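Local coordinates for protein 6-phospho-alpha-glucosidase (Merdibacter massiliensis, PDB 6VC6) that probably hydrolyses the glycosidic bond of alpha-glucosides phosphorylated at O6, as a family 4 glycoside hydrolase with bound NAD and manganese(II), at residues A153-R158 / L393-Y398; V342-A347 / A355-V360; L384-S389 / F410-L415; D192-G197 / F204-D209. One frame throughout, in Å; residues are numbered along the deposited sequence.

Interaction 1: residues A153-R158 / L393-Y398; sequences AEALRR and LLVDAY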
loop_
_atom_site.group_PDB
_atom_site.type_symbol
_atom_site.label_atom_id
_atom_site.label_comp_id
_atom_site.label_asym_id
_atom_site.label_seq_id
_atom_site.Cartn_x
_atom_site.Cartn_y
_atom_site.Cartn_z
ATOM N N ALA A 153 6.575 4.873 -5.780
ATOM C CA ALA A 153 6.362 4.845 -7.225
ATOM C C ALA A 153 7.043 6.023 -7.909
ATOM O O ALA A 153 7.587 5.882 -9.012
ATOM C CB ALA A 153 4.866 4.836 -7.536
ATOM N N GLU A 154 7.023 7.196 -7.271
ATOM C CA GLU A 154 7.673 8.363 -7.858
ATOM C C GLU A 154 9.187 8.191 -7.898
ATOM O O GLU A 154 9.831 8.543 -8.894
ATOM C CB GLU A 154 7.289 9.622 -7.077
ATOM C CG GLU A 154 8.151 10.840 -7.375
ATOM C CD GLU A 154 7.959 11.376 -8.784
ATOM O OE1 GLU A 154 6.957 11.015 -9.435
ATOM O OE2 GLU A 154 8.816 12.164 -9.238
ATOM N N ALA A 155 9.772 7.644 -6.830
ATOM C CA ALA A 155 11.214 7.423 -6.814
ATOM C C ALA A 155 11.619 6.335 -7.801
ATOM O O ALA A 155 12.665 6.440 -8.453
ATOM C CB ALA A 155 11.677 7.066 -5.401
ATOM N N LEU A 156 10.806 5.283 -7.926
ATOM C CA LEU A 156 11.122 4.215 -8.869
ATOM C C LEU A 156 10.930 4.666 -10.312
ATOM O O LEU A 156 11.575 4.126 -11.218
ATOM C CB LEU A 156 10.267 2.983 -8.575
ATOM C CG LEU A 156 10.542 2.286 -7.241
ATOM C CD1 LEU A 156 9.757 0.988 -7.133
ATOM C CD2 LEU A 156 12.033 2.033 -7.057
ATOM N N ARG A 157 10.050 5.643 -10.543
ATOM C CA ARG A 157 9.896 6.198 -11.884
ATOM C C ARG A 157 11.186 6.857 -12.355
ATOM O O ARG A 157 11.560 6.743 -13.528
ATOM C CB ARG A 157 8.742 7.202 -11.903
ATOM C CG ARG A 157 8.568 7.931 -13.226
ATOM C CD ARG A 157 7.589 9.090 -13.100
ATOM N NE ARG A 157 8.149 10.211 -12.350
ATOM C CZ ARG A 157 8.968 11.122 -12.867
ATOM N NH1 ARG A 157 9.330 11.046 -14.141
ATOM N NH2 ARG A 157 9.428 12.111 -12.112
ATOM N N ARG A 158 11.887 7.542 -11.449
ATOM C CA ARG A 158 13.132 8.207 -11.816
ATOM C C ARG A 158 14.295 7.225 -11.895
ATOM O O ARG A 158 15.130 7.321 -12.802
ATOM C CB ARG A 158 13.451 9.316 -10.813
ATOM C CG ARG A 158 12.357 10.358 -10.648
ATOM C CD ARG A 158 12.895 11.585 -9.932
ATOM N NE ARG A 158 11.832 12.457 -9.443
ATOM C CZ ARG A 158 12.047 13.584 -8.771
ATOM N NH1 ARG A 158 13.287 13.972 -8.504
ATOM N NH2 ARG A 158 11.022 14.320 -8.359
ATOM N N LEU A 393 8.739 16.842 -4.428
ATOM C CA LEU A 393 9.791 17.583 -3.740
ATOM C C LEU A 393 10.524 16.707 -2.734
ATOM O O LEU A 393 11.711 16.926 -2.472
ATOM C CB LEU A 393 9.203 18.813 -3.046
ATOM C CG LEU A 393 8.775 19.972 -3.949
ATOM C CD1 LEU A 393 7.822 20.900 -3.211
ATOM C CD2 LEU A 393 9.986 20.735 -4.462
ATOM N N LEU A 394 9.840 15.710 -2.165
ATOM C CA LEU A 394 10.479 14.843 -1.181
ATOM C C LEU A 394 11.538 13.959 -1.831
ATOM O O LEU A 394 12.678 13.888 -1.354
ATOM C CB LEU A 394 9.431 13.989 -0.470
ATOM C CG LEU A 394 9.987 13.102 0.644
ATOM C CD1 LEU A 394 10.437 13.945 1.830
ATOM C CD2 LEU A 394 8.963 12.065 1.074
ATOM N N VAL A 395 11.182 13.272 -2.919
ATOM C CA VAL A 395 12.169 12.457 -3.614
ATOM C C VAL A 395 13.191 13.327 -4.335
ATOM O O VAL A 395 14.264 12.836 -4.706
ATOM C CB VAL A 395 11.487 11.477 -4.587
ATOM C CG1 VAL A 395 10.295 10.809 -3.917
ATOM C CG2 VAL A 395 11.062 12.193 -5.846
ATOM N N ASP A 396 12.882 14.609 -4.549
ATOM C CA ASP A 396 13.913 15.555 -4.963
ATOM C C ASP A 396 15.002 15.659 -3.904
ATOM O O ASP A 396 16.196 15.673 -4.226
ATOM C CB ASP A 396 13.298 16.929 -5.225
ATOM C CG ASP A 396 12.848 17.109 -6.659
ATOM O OD1 ASP A 396 12.988 16.157 -7.454
ATOM O OD2 ASP A 396 12.354 18.206 -6.991
ATOM N N ALA A 397 14.604 15.733 -2.631
ATOM C CA ALA A 397 15.576 15.782 -1.544
ATOM C C ALA A 397 16.385 14.497 -1.459
ATOM O O ALA A 397 17.561 14.530 -1.076
ATOM C CB ALA A 397 14.866 16.049 -0.217
ATOM N N TYR A 398 15.778 13.360 -1.805
ATOM C CA TYR A 398 16.512 12.099 -1.800
ATOM C C TYR A 398 17.604 12.097 -2.862
ATOM O O TYR A 398 18.742 11.689 -2.599
ATOM C CB TYR A 398 15.551 10.930 -2.017
ATOM C CG TYR A 398 16.241 9.656 -2.452
ATOM C CD1 TYR A 398 16.904 8.856 -1.532
ATOM C CD2 TYR A 398 16.234 9.256 -3.783
ATOM C CE1 TYR A 398 17.540 7.693 -1.922
ATOM C CE2 TYR A 398 16.867 8.096 -4.183
ATOM C CZ TYR A 398 17.517 7.318 -3.248
ATOM O OH TYR A 398 18.149 6.159 -3.640
#
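Arg158 reaches across from helix 153-158 to Asp396 on 393-398, and its charge is shared between two acids. On the far helix it forms a salt bridge with Asp396 OD1, which lies at the edge of the guanidinium with the carboxylate turned 66° from that plane. Arg158 NH2 makes a weak bond to Asp396 OD1 at 2.8 Å; the modelled separation of Arg158 NH1 from the same oxygen is implausibly short, so the detail is doubtful. On its own helix, Arg158 grips Glu154 side-on, NE and NH2 converging on the anti side of OE2, with Arg158 NE 3.0 Å from Glu154 OE2. Arg157 approaches OE2 from the syn side, its NH2 2.9 Å away, so three N-H groups hold this one oxygen.

The apolar part centres on Val395. Its CG2 sits over one face of the Arg158 guanidinium, 3.3 Å from NH2, and touches Glu154 CG at 3.6 Å. The other branch, CG1, faces the small Ala155, where the backbones come closest.

The axes of segments 153-158 and 393-398 approach to 9.8 Å and cross at -52°. Lys392 and Lys405 extend the ionic network to Glu154 and Asp396 respectively, helix 113-136 packs on Ala155, and strand 356-364 touches Glu154.

Interaction 2: residues V342-A347 / A355-V360; sequences VKNEGA and AMVELV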
loop_
_atom_site.group_PDB
_atom_site.type_symbol
_atom_site.label_atom_id
_atom_site.label_comp_id
_atom_site.label_asym_id
_atom_site.label_seq_id
_atom_site.Cartn_x
_atom_site.Cartn_y
_atom_site.Cartn_z
ATOM N N VAL A 342 -0.058 4.082 -11.802
ATOM C CA VAL A 342 0.555 4.168 -13.121
ATOM C C VAL A 342 0.995 5.602 -13.391
ATOM O O VAL A 342 0.519 6.554 -12.769
ATOM C CB VAL A 342 -0.401 3.703 -14.243
ATOM C CG1 VAL A 342 -0.637 2.208 -14.162
ATOM C CG2 VAL A 342 -1.718 4.461 -14.165
ATOM N N LYS A 343 1.914 5.742 -14.343
ATOM C CA LYS A 343 2.299 7.060 -14.826
ATOM C C LYS A 343 1.144 7.690 -15.593
ATOM O O LYS A 343 0.489 7.037 -16.410
ATOM C CB LYS A 343 3.540 6.958 -15.715
ATOM C CG LYS A 343 4.088 8.297 -16.183
ATOM C CD LYS A 343 5.519 8.163 -16.682
ATOM C CE LYS A 343 5.563 7.936 -18.184
ATOM N NZ LYS A 343 6.556 6.891 -18.562
ATOM N N ASN A 344 0.894 8.971 -15.324
ATOM C CA ASN A 344 -0.279 9.657 -15.855
ATOM C C ASN A 344 -0.211 9.810 -17.371
ATOM O O ASN A 344 -0.889 9.081 -18.102
ATOM C CB ASN A 344 -0.433 11.025 -15.188
ATOM C CG ASN A 344 -1.673 11.762 -15.648
ATOM O OD1 ASN A 344 -2.699 11.150 -15.941
ATOM N ND2 ASN A 344 -1.587 13.086 -15.707
ATOM N N GLU A 345 0.599 10.760 -17.839
ATOM C CA GLU A 345 0.796 11.044 -19.262
ATOM C C GLU A 345 -0.538 11.144 -20.008
ATOM O O GLU A 345 -0.790 10.448 -20.992
ATOM C CB GLU A 345 1.708 10.001 -19.913
ATOM C CG GLU A 345 2.535 10.557 -21.069
ATOM C CD GLU A 345 3.455 9.525 -21.691
ATOM O OE1 GLU A 345 4.052 8.727 -20.939
ATOM O OE2 GLU A 345 3.585 9.516 -22.934
ATOM N N GLY A 346 -1.397 12.034 -19.513
ATOM C CA GLY A 346 -2.645 12.359 -20.166
ATOM C C GLY A 346 -3.865 11.651 -19.612
ATOM O O GLY A 346 -4.989 12.086 -19.890
ATOM N N ALA A 347 -3.676 10.576 -18.843
ATOM C CA ALA A 347 -4.819 9.853 -18.290
ATOM C C ALA A 347 -5.657 10.755 -17.392
ATOM O O ALA A 347 -6.892 10.701 -17.420
ATOM C CB ALA A 347 -4.339 8.618 -17.534
ATOM N N ALA A 355 3.307 12.444 -13.347
ATOM C CA ALA A 355 2.718 12.155 -12.048
ATOM C C ALA A 355 2.320 10.688 -11.967
ATOM O O ALA A 355 1.739 10.137 -12.906
ATOM C CB ALA A 355 1.497 13.040 -11.793
HETATM N N MSE A 356 2.651 10.056 -10.846
HETATM C CA MSE A 356 2.195 8.696 -10.587
HETATM C C MSE A 356 0.805 8.754 -9.963
HETATM O O MSE A 356 0.637 9.238 -8.844
HETATM C CB MSE A 356 3.172 7.952 -9.673
HETATM C CG MSE A 356 4.590 7.836 -10.224
HETATM SE SE MSE A 356 4.687 7.032 -12.007
HETATM C CE MSE A 356 4.248 5.191 -11.551
ATOM N N VAL A 357 -0.194 8.269 -10.698
ATOM C CA VAL A 357 -1.589 8.377 -10.298
ATOM C C VAL A 357 -2.180 6.978 -10.155
ATOM O O VAL A 357 -1.579 5.978 -10.546
ATOM C CB VAL A 357 -2.412 9.221 -11.289
ATOM C CG1 VAL A 357 -1.903 10.654 -11.313
ATOM C CG2 VAL A 357 -2.356 8.609 -12.679
ATOM N N GLU A 358 -3.383 6.926 -9.586
ATOM C CA GLU A 358 -4.086 5.683 -9.293
ATOM C C GLU A 358 -5.371 5.645 -10.109
ATOM O O GLU A 358 -6.234 6.516 -9.949
ATOM C CB GLU A 358 -4.391 5.576 -7.797
ATOM C CG GLU A 358 -4.730 4.180 -7.315
ATOM C CD GLU A 358 -4.770 4.087 -5.803
ATOM O OE1 GLU A 358 -5.545 4.844 -5.179
ATOM O OE2 GLU A 358 -4.026 3.261 -5.236
ATOM N N LEU A 359 -5.498 4.645 -10.981
ATOM C CA LEU A 359 -6.618 4.585 -11.912
ATOM C C LEU A 359 -7.005 3.136 -12.174
ATOM O O LEU A 359 -6.260 2.202 -11.867
ATOM C CB LEU A 359 -6.281 5.272 -13.240
ATOM C CG LEU A 359 -5.857 6.739 -13.219
ATOM C CD1 LEU A 359 -5.148 7.078 -14.509
ATOM C CD2 LEU A 359 -7.057 7.644 -13.005
ATOM N N VAL A 360 -8.189 2.965 -12.765
ATOM C CA VAL A 360 -8.618 1.655 -13.242
ATOM C C VAL A 360 -7.841 1.305 -14.503
ATOM O O VAL A 360 -7.699 2.134 -15.413
ATOM C CB VAL A 360 -10.132 1.648 -13.504
ATOM C CG1 VAL A 360 -10.573 0.305 -14.070
ATOM C CG2 VAL A 360 -10.898 1.975 -12.231
#
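Ala355 leads into its strand by offering its carbonyl to the facing chain, where Asn344 N donates to Ala355 O at 2.8 Å. Asn344 then leaves the pairing: its OD1 accepts from Ile348 N and its ND2 donates to Gln352 O, which makes asparagine well suited to pinning the loop.

Met356, present as selenomethionine, stands opposite Lys343 in a non-hydrogen-bonded pair. Bends at chi2 (-55°) and chi3 (-71°) fold its flexible chain back across the neighbouring strand, laying SE 3.7 Å from Lys343 CA. On the backbone, Met356 CA makes a CA-H...O contact with Val342 O.

Val357 forms the hydrogen-bonded pair with Val342. Val342 N meets Val357 O at 2.7 Å, and Val357 N returns a bond to Val342 O at 2.8 Å. Being beta-branched, Val357 suits an extended strand, and its CG2 packs 3.9 Å from Asn344 CA.

Glu358 turns away, while Leu359 comes back to the face shared by Val342 and Val357. Its CD1 presses on Ala347 CB at a tight 3.5 Å and also reaches Val342 CG2, 4.3 Å away; the small methyl of alanine suits so close an approach.

This is an antiparallel strand pair joined by a loop that opens with a type I' turn, Asn344 to Ala347, in which Glu345 and Gly346 both take positive phi, easy for the glycine. It belongs to the antiparallel portion that extends the parallel, Rossmann-like sheet.

Interaction 3: residues L384-S389 / F410-L415; sequences LVQQVS and FTLNRL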
loop_
_atom_site.group_PDB
_atom_site.type_symbol
_atom_site.label_atom_id
_atom_site.label_comp_id
_atom_site.label_asym_id
_atom_site.label_seq_id
_atom_site.Cartn_x
_atom_site.Cartn_y
_atom_site.Cartn_z
ATOM N N LEU A 384 -4.961 17.491 -5.339
ATOM C CA LEU A 384 -4.011 16.487 -5.808
ATOM C C LEU A 384 -2.703 17.119 -6.270
ATOM O O LEU A 384 -1.627 16.550 -6.056
ATOM C CB LEU A 384 -4.638 15.659 -6.930
ATOM C CG LEU A 384 -5.808 14.768 -6.512
ATOM C CD1 LEU A 384 -6.176 13.809 -7.631
ATOM C CD2 LEU A 384 -5.481 14.008 -5.234
ATOM N N VAL A 385 -2.772 18.289 -6.910
ATOM C CA VAL A 385 -1.549 18.952 -7.354
ATOM C C VAL A 385 -0.713 19.386 -6.156
ATOM O O VAL A 385 0.522 19.329 -6.190
ATOM C CB VAL A 385 -1.887 20.134 -8.281
ATOM C CG1 VAL A 385 -0.657 20.992 -8.535
ATOM C CG2 VAL A 385 -2.451 19.622 -9.598
ATOM N N GLN A 386 -1.368 19.809 -5.071
ATOM C CA GLN A 386 -0.636 20.139 -3.852
ATOM C C GLN A 386 0.078 18.914 -3.292
ATOM O O GLN A 386 1.236 19.001 -2.866
ATOM C CB GLN A 386 -1.585 20.727 -2.807
ATOM C CG GLN A 386 -0.953 20.906 -1.432
ATOM C CD GLN A 386 -1.952 21.335 -0.374
ATOM O OE1 GLN A 386 -3.162 21.193 -0.549
ATOM N NE2 GLN A 386 -1.447 21.866 0.734
ATOM N N GLN A 387 -0.595 17.762 -3.295
ATOM C CA GLN A 387 -0.004 16.561 -2.717
ATOM C C GLN A 387 1.095 15.999 -3.612
ATOM O O GLN A 387 2.176 15.639 -3.131
ATOM C CB GLN A 387 -1.087 15.511 -2.466
ATOM C CG GLN A 387 -0.555 14.183 -1.948
ATOM C CD GLN A 387 0.050 14.291 -0.560
ATOM O OE1 GLN A 387 -0.256 15.216 0.195
ATOM N NE2 GLN A 387 0.912 13.342 -0.217
ATOM N N VAL A 388 0.838 15.916 -4.921
ATOM C CA VAL A 388 1.831 15.346 -5.827
ATOM C C VAL A 388 3.062 16.241 -5.913
ATOM O O VAL A 388 4.169 15.760 -6.186
ATOM C CB VAL A 388 1.212 15.086 -7.215
ATOM C CG1 VAL A 388 1.077 16.380 -8.005
ATOM C CG2 VAL A 388 2.041 14.067 -7.983
ATOM N N SER A 389 2.903 17.545 -5.673
ATOM C CA SER A 389 4.063 18.427 -5.627
ATOM C C SER A 389 4.887 18.176 -4.371
ATOM O O SER A 389 6.122 18.195 -4.419
ATOM C CB SER A 389 3.621 19.888 -5.696
ATOM O OG SER A 389 2.864 20.140 -6.867
ATOM N N PHE A 410 7.872 19.375 3.234
ATOM C CA PHE A 410 7.149 19.385 4.502
ATOM C C PHE A 410 6.220 20.590 4.599
ATOM O O PHE A 410 5.065 20.456 5.017
ATOM C CB PHE A 410 8.139 19.381 5.668
ATOM C CG PHE A 410 8.601 18.009 6.076
ATOM C CD1 PHE A 410 9.142 17.136 5.146
ATOM C CD2 PHE A 410 8.504 17.597 7.396
ATOM C CE1 PHE A 410 9.572 15.877 5.523
ATOM C CE2 PHE A 410 8.931 16.339 7.779
ATOM C CZ PHE A 410 9.465 15.477 6.841
ATOM N N THR A 411 6.707 21.772 4.210
ATOM C CA THR A 411 5.900 22.984 4.314
ATOM C C THR A 411 4.667 22.910 3.423
ATOM O O THR A 411 3.562 23.274 3.845
ATOM C CB THR A 411 6.743 24.208 3.951
ATOM O OG1 THR A 411 7.817 24.349 4.890
ATOM C CG2 THR A 411 5.893 25.473 3.965
ATOM N N LEU A 412 4.836 22.435 2.188
ATOM C CA LEU A 412 3.730 22.421 1.236
ATOM C C LEU A 412 2.647 21.426 1.632
ATOM O O LEU A 412 1.465 21.660 1.353
ATOM C CB LEU A 412 4.258 22.104 -0.163
ATOM C CG LEU A 412 3.249 21.997 -1.307
ATOM C CD1 LEU A 412 2.398 23.252 -1.403
ATOM C CD2 LEU A 412 3.968 21.733 -2.618
ATOM N N ASN A 413 3.023 20.325 2.282
ATOM C CA ASN A 413 2.079 19.252 2.563
ATOM C C ASN A 413 0.907 19.753 3.401
ATOM O O ASN A 413 1.067 20.594 4.290
ATOM C CB ASN A 413 2.783 18.100 3.280
ATOM C CG ASN A 413 1.912 16.863 3.389
ATOM O OD1 ASN A 413 1.026 16.785 4.240
ATOM N ND2 ASN A 413 2.159 15.887 2.523
ATOM N N ARG A 414 -0.280 19.217 3.107
ATOM C CA ARG A 414 -1.504 19.703 3.733
ATOM C C ARG A 414 -1.550 19.396 5.224
ATOM O O ARG A 414 -2.148 20.158 5.992
ATOM C CB ARG A 414 -2.719 19.094 3.035
ATOM C CG ARG A 414 -3.913 20.019 2.948
ATOM C CD ARG A 414 -5.049 19.384 2.162
ATOM N NE ARG A 414 -6.340 19.959 2.524
ATOM C CZ ARG A 414 -6.779 21.138 2.096
ATOM N NH1 ARG A 414 -6.033 21.872 1.284
ATOM N NH2 ARG A 414 -7.968 21.583 2.481
ATOM N N LEU A 415 -0.937 18.296 5.653
ATOM C CA LEU A 415 -0.999 17.874 7.045
ATOM C C LEU A 415 0.085 18.504 7.913
ATOM O O LEU A 415 0.136 18.222 9.114
ATOM C CB LEU A 415 -0.921 16.345 7.131
ATOM C CG LEU A 415 -1.963 15.609 6.281
ATOM C CD1 LEU A 415 -1.937 14.112 6.551
ATOM C CD2 LEU A 415 -3.356 16.173 6.523
HETATM O O HOH W 1 -0.952 17.997 0.504
HETATM O O HOH W 2 0.847 13.346 2.976
#
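Gln386 stretches out straight toward Leu412, with chi1 at 171° and chi2 at -173°, and this full extension carries its amide to the end of the facing helix. There NE2 donates to Leu412 O at 3.0 Å, with the acceptor close to the amide plane. The other end of the amide, OE1, receives a weak bond from Arg414 NH1 at 3.5 Å, at the edge of a guanidinium turned almost perpendicular to it; the NE of Arg414 is held by Tyr267 O. A methionine in place of Gln386 would lack the amide and would probably leave Leu412 O and Arg414 NH1 without these partners.

Leucine suits position 412 because CD2 rests on Ser389 CB, 3.6 Å away, and CD1 lies along the aliphatic part of Gln386. Deeper in, Gln387 and Asn413 lie side by side with their amide planes nearly perpendicular. One water links Gln387 OE1 to Arg414 N, another joins Gln387 NE2 to Asn413 ND2, and Glu391 also accepts from NE2.

Asn413, the first residue to leave the helix, uses OD1 to accept from Leu415 N at 2.9 Å. Here an Asx turn follows directly on the C-terminal end of helix 403-412, whose last carbonyl is bound by a side chain from helix 378-400.

Interaction 4: residues D192-G197 / F204-D209; sequences DPVYFG and FTHVYD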
loop_
_atom_site.group_PDB
_atom_site.type_symbol
_atom_site.label_atom_id
_atom_site.label_comp_id
_atom_site.label_asym_id
_atom_site.label_seq_id
_atom_site.Cartn_x
_atom_site.Cartn_y
_atom_site.Cartn_z
ATOM N N ASP A 192 -18.314 -2.267 -10.956
ATOM C CA ASP A 192 -17.381 -1.670 -11.907
ATOM C C ASP A 192 -17.154 -0.210 -11.546
ATOM O O ASP A 192 -18.001 0.645 -11.851
ATOM C CB ASP A 192 -17.911 -1.792 -13.339
ATOM C CG ASP A 192 -17.960 -3.227 -13.821
ATOM O OD1 ASP A 192 -18.957 -3.601 -14.472
ATOM O OD2 ASP A 192 -17.004 -3.981 -13.546
ATOM N N PRO A 193 -16.043 0.132 -10.901
ATOM C CA PRO A 193 -15.826 1.510 -10.462
ATOM C C PRO A 193 -15.132 2.370 -11.511
ATOM O O PRO A 193 -14.434 1.884 -12.404
ATOM C CB PRO A 193 -14.925 1.332 -9.232
ATOM C CG PRO A 193 -14.111 0.124 -9.567
ATOM C CD PRO A 193 -14.998 -0.779 -10.399
ATOM N N VAL A 194 -15.355 3.675 -11.384
ATOM C CA VAL A 194 -14.582 4.697 -12.082
ATOM C C VAL A 194 -13.888 5.525 -11.010
ATOM O O VAL A 194 -14.553 6.134 -10.162
ATOM C CB VAL A 194 -15.463 5.576 -12.984
ATOM C CG1 VAL A 194 -14.611 6.605 -13.712
ATOM C CG2 VAL A 194 -16.229 4.715 -13.977
ATOM N N TYR A 195 -12.558 5.542 -11.042
ATOM C CA TYR A 195 -11.763 6.035 -9.927
ATOM C C TYR A 195 -10.614 6.886 -10.447
ATOM O O TYR A 195 -10.068 6.629 -11.523
ATOM C CB TYR A 195 -11.235 4.856 -9.091
ATOM C CG TYR A 195 -10.356 5.222 -7.915
ATOM C CD1 TYR A 195 -8.981 5.356 -8.065
ATOM C CD2 TYR A 195 -10.898 5.403 -6.649
ATOM C CE1 TYR A 195 -8.174 5.679 -6.991
ATOM C CE2 TYR A 195 -10.097 5.726 -5.569
ATOM C CZ TYR A 195 -8.737 5.862 -5.746
ATOM O OH TYR A 195 -7.936 6.182 -4.674
ATOM N N PHE A 196 -10.254 7.905 -9.669
ATOM C CA PHE A 196 -9.098 8.735 -9.975
ATOM C C PHE A 196 -8.498 9.248 -8.675
ATOM O O PHE A 196 -9.184 9.345 -7.653
ATOM C CB PHE A 196 -9.458 9.912 -10.899
ATOM C CG PHE A 196 -10.095 11.084 -10.191
ATOM C CD1 PHE A 196 -9.316 12.101 -9.650
ATOM C CD2 PHE A 196 -11.473 11.180 -10.087
ATOM C CE1 PHE A 196 -9.900 13.175 -9.004
ATOM C CE2 PHE A 196 -12.062 12.255 -9.444
ATOM C CZ PHE A 196 -11.275 13.254 -8.903
ATOM N N GLY A 197 -7.216 9.583 -8.727
ATOM C CA GLY A 197 -6.525 10.194 -7.618
ATOM C C GLY A 197 -5.133 9.625 -7.469
ATOM O O GLY A 197 -4.670 8.831 -8.286
ATOM N N PHE A 204 -14.235 7.813 -5.939
ATOM C CA PHE A 204 -14.995 7.029 -6.902
ATOM C C PHE A 204 -16.091 7.911 -7.485
ATOM O O PHE A 204 -16.989 8.352 -6.758
ATOM C CB PHE A 204 -15.602 5.786 -6.249
ATOM C CG PHE A 204 -14.590 4.747 -5.854
ATOM C CD1 PHE A 204 -14.267 3.715 -6.718
ATOM C CD2 PHE A 204 -13.973 4.795 -4.614
ATOM C CE1 PHE A 204 -13.339 2.754 -6.359
ATOM C CE2 PHE A 204 -13.046 3.836 -4.248
ATOM C CZ PHE A 204 -12.729 2.815 -5.122
ATOM N N THR A 205 -16.016 8.173 -8.790
ATOM C CA THR A 205 -17.022 8.990 -9.455
ATOM C C THR A 205 -18.231 8.187 -9.914
ATOM O O THR A 205 -19.313 8.762 -10.075
ATOM C CB THR A 205 -16.409 9.715 -10.658
ATOM O OG1 THR A 205 -16.001 8.755 -11.641
ATOM C CG2 THR A 205 -15.203 10.536 -10.226
ATOM N N HIS A 206 -18.073 6.883 -10.130
ATOM C CA HIS A 206 -19.182 6.013 -10.490
ATOM C C HIS A 206 -18.927 4.629 -9.913
ATOM O O HIS A 206 -17.778 4.204 -9.769
ATOM C CB HIS A 206 -19.371 5.915 -12.010
ATOM C CG HIS A 206 -19.674 7.223 -12.671
ATOM N ND1 HIS A 206 -20.907 7.833 -12.588
ATOM C CD2 HIS A 206 -18.903 8.037 -13.430
ATOM C CE1 HIS A 206 -20.882 8.967 -13.265
ATOM N NE2 HIS A 206 -19.677 9.114 -13.786
ATOM N N VAL A 207 -20.013 3.936 -9.575
ATOM C CA VAL A 207 -19.961 2.546 -9.118
ATOM C C VAL A 207 -21.045 1.807 -9.897
ATOM O O VAL A 207 -22.215 1.784 -9.499
ATOM C CB VAL A 207 -20.168 2.407 -7.606
ATOM C CG1 VAL A 207 -20.033 0.949 -7.187
ATOM C CG2 VAL A 207 -19.175 3.274 -6.843
ATOM N N TYR A 208 -20.664 1.197 -11.015
ATOM C CA TYR A 208 -21.619 0.577 -11.922
ATOM C C TYR A 208 -21.836 -0.890 -11.576
ATOM O O TYR A 208 -20.899 -1.600 -11.199
ATOM C CB TYR A 208 -21.135 0.689 -13.368
ATOM C CG TYR A 208 -21.103 2.096 -13.919
ATOM C CD1 TYR A 208 -19.913 2.663 -14.356
ATOM C CD2 TYR A 208 -22.263 2.855 -14.012
ATOM C CE1 TYR A 208 -19.877 3.947 -14.868
ATOM C CE2 TYR A 208 -22.237 4.141 -14.521
ATOM C CZ TYR A 208 -21.043 4.681 -14.946
ATOM O OH TYR A 208 -21.012 5.961 -15.453
ATOM N N ASP A 209 -23.081 -1.338 -11.714
ATOM C CA ASP A 209 -23.377 -2.760 -11.634
ATOM C C ASP A 209 -22.829 -3.467 -12.866
ATOM O O ASP A 209 -22.916 -2.954 -13.984
ATOM C CB ASP A 209 -24.885 -2.982 -11.515
ATOM C CG ASP A 209 -25.269 -4.446 -11.600
ATOM O OD1 ASP A 209 -24.882 -5.218 -10.698
ATOM O OD2 ASP A 209 -25.964 -4.825 -12.567
#
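Asp192 and Tyr208 exchange two backbone bonds: Asp192 N donates to Tyr208 O at 2.7 Å, in the carbonyl plane, and Tyr208 N donates to Asp192 O at 2.8 Å from well above the plane. Pro193 follows at a non-hydrogen-bonded position, where its missing N-H costs the pairing nothing. Val194 N then donates to His206 O at 3.0 Å. Its carbonyl meets Thr205 instead, with Thr205 N 2.9 Å from Val194 O; Thr205 OG1, set between its own backbone N and carbonyl carbon by a chi1 of 65°, adds a weak bond to the same oxygen. Thr205 and His206 thus both face Val194, a classic beta bulge.

Other polar groups find partners beyond the two strands. Asp215 accepts from both Val207 N and His206 ND1, and Glu358 binds Tyr195 OH.

Within 204-209, the Tyr208 hydroxyl lies over the centre of the His206 ring, 3.3 Å above its plane. On the buried face, Tyr195 presents its edge to Phe204, with planes 58° apart and CD2 over the ring centre, while Pro193 CB touches the Phe204 edge, 3.5 Å from CD1. An alanine at Phe204 would remove that ring, and is likely to open a gap beside Tyr195 and Pro193 and leave the Tyr195 ring freer to turn.

The bulge keeps the backbone bonded, while Phe204 and Glu358 together hold Tyr195, whose side chain lies about 9 Å from the manganese.

Overall arrangement
Along the chain, interaction 4 closes first, then interaction 2, then interaction 3 opens; interaction 1 spans the first two, and its segments alternate with those of interaction 3. Interactions 1 and 3 share helix 378-400, their centres 14 Å apart. Interactions 2 and 3 each touch all the others: selenomethionine 356 packs on Arg157 of interaction 1, Ala355 meets Val388, Leu384 packs on Gly197, and Glu358 probably bonds to Gly197 and Tyr195, the centres of interactions 2 and 4 lying 15 Å apart. Interactions 1 and 4, with centres 28 Å apart, do not touch. Together they probably help join the Rossmann-like sheet to the C-terminal helices and the hairpin beside the active site.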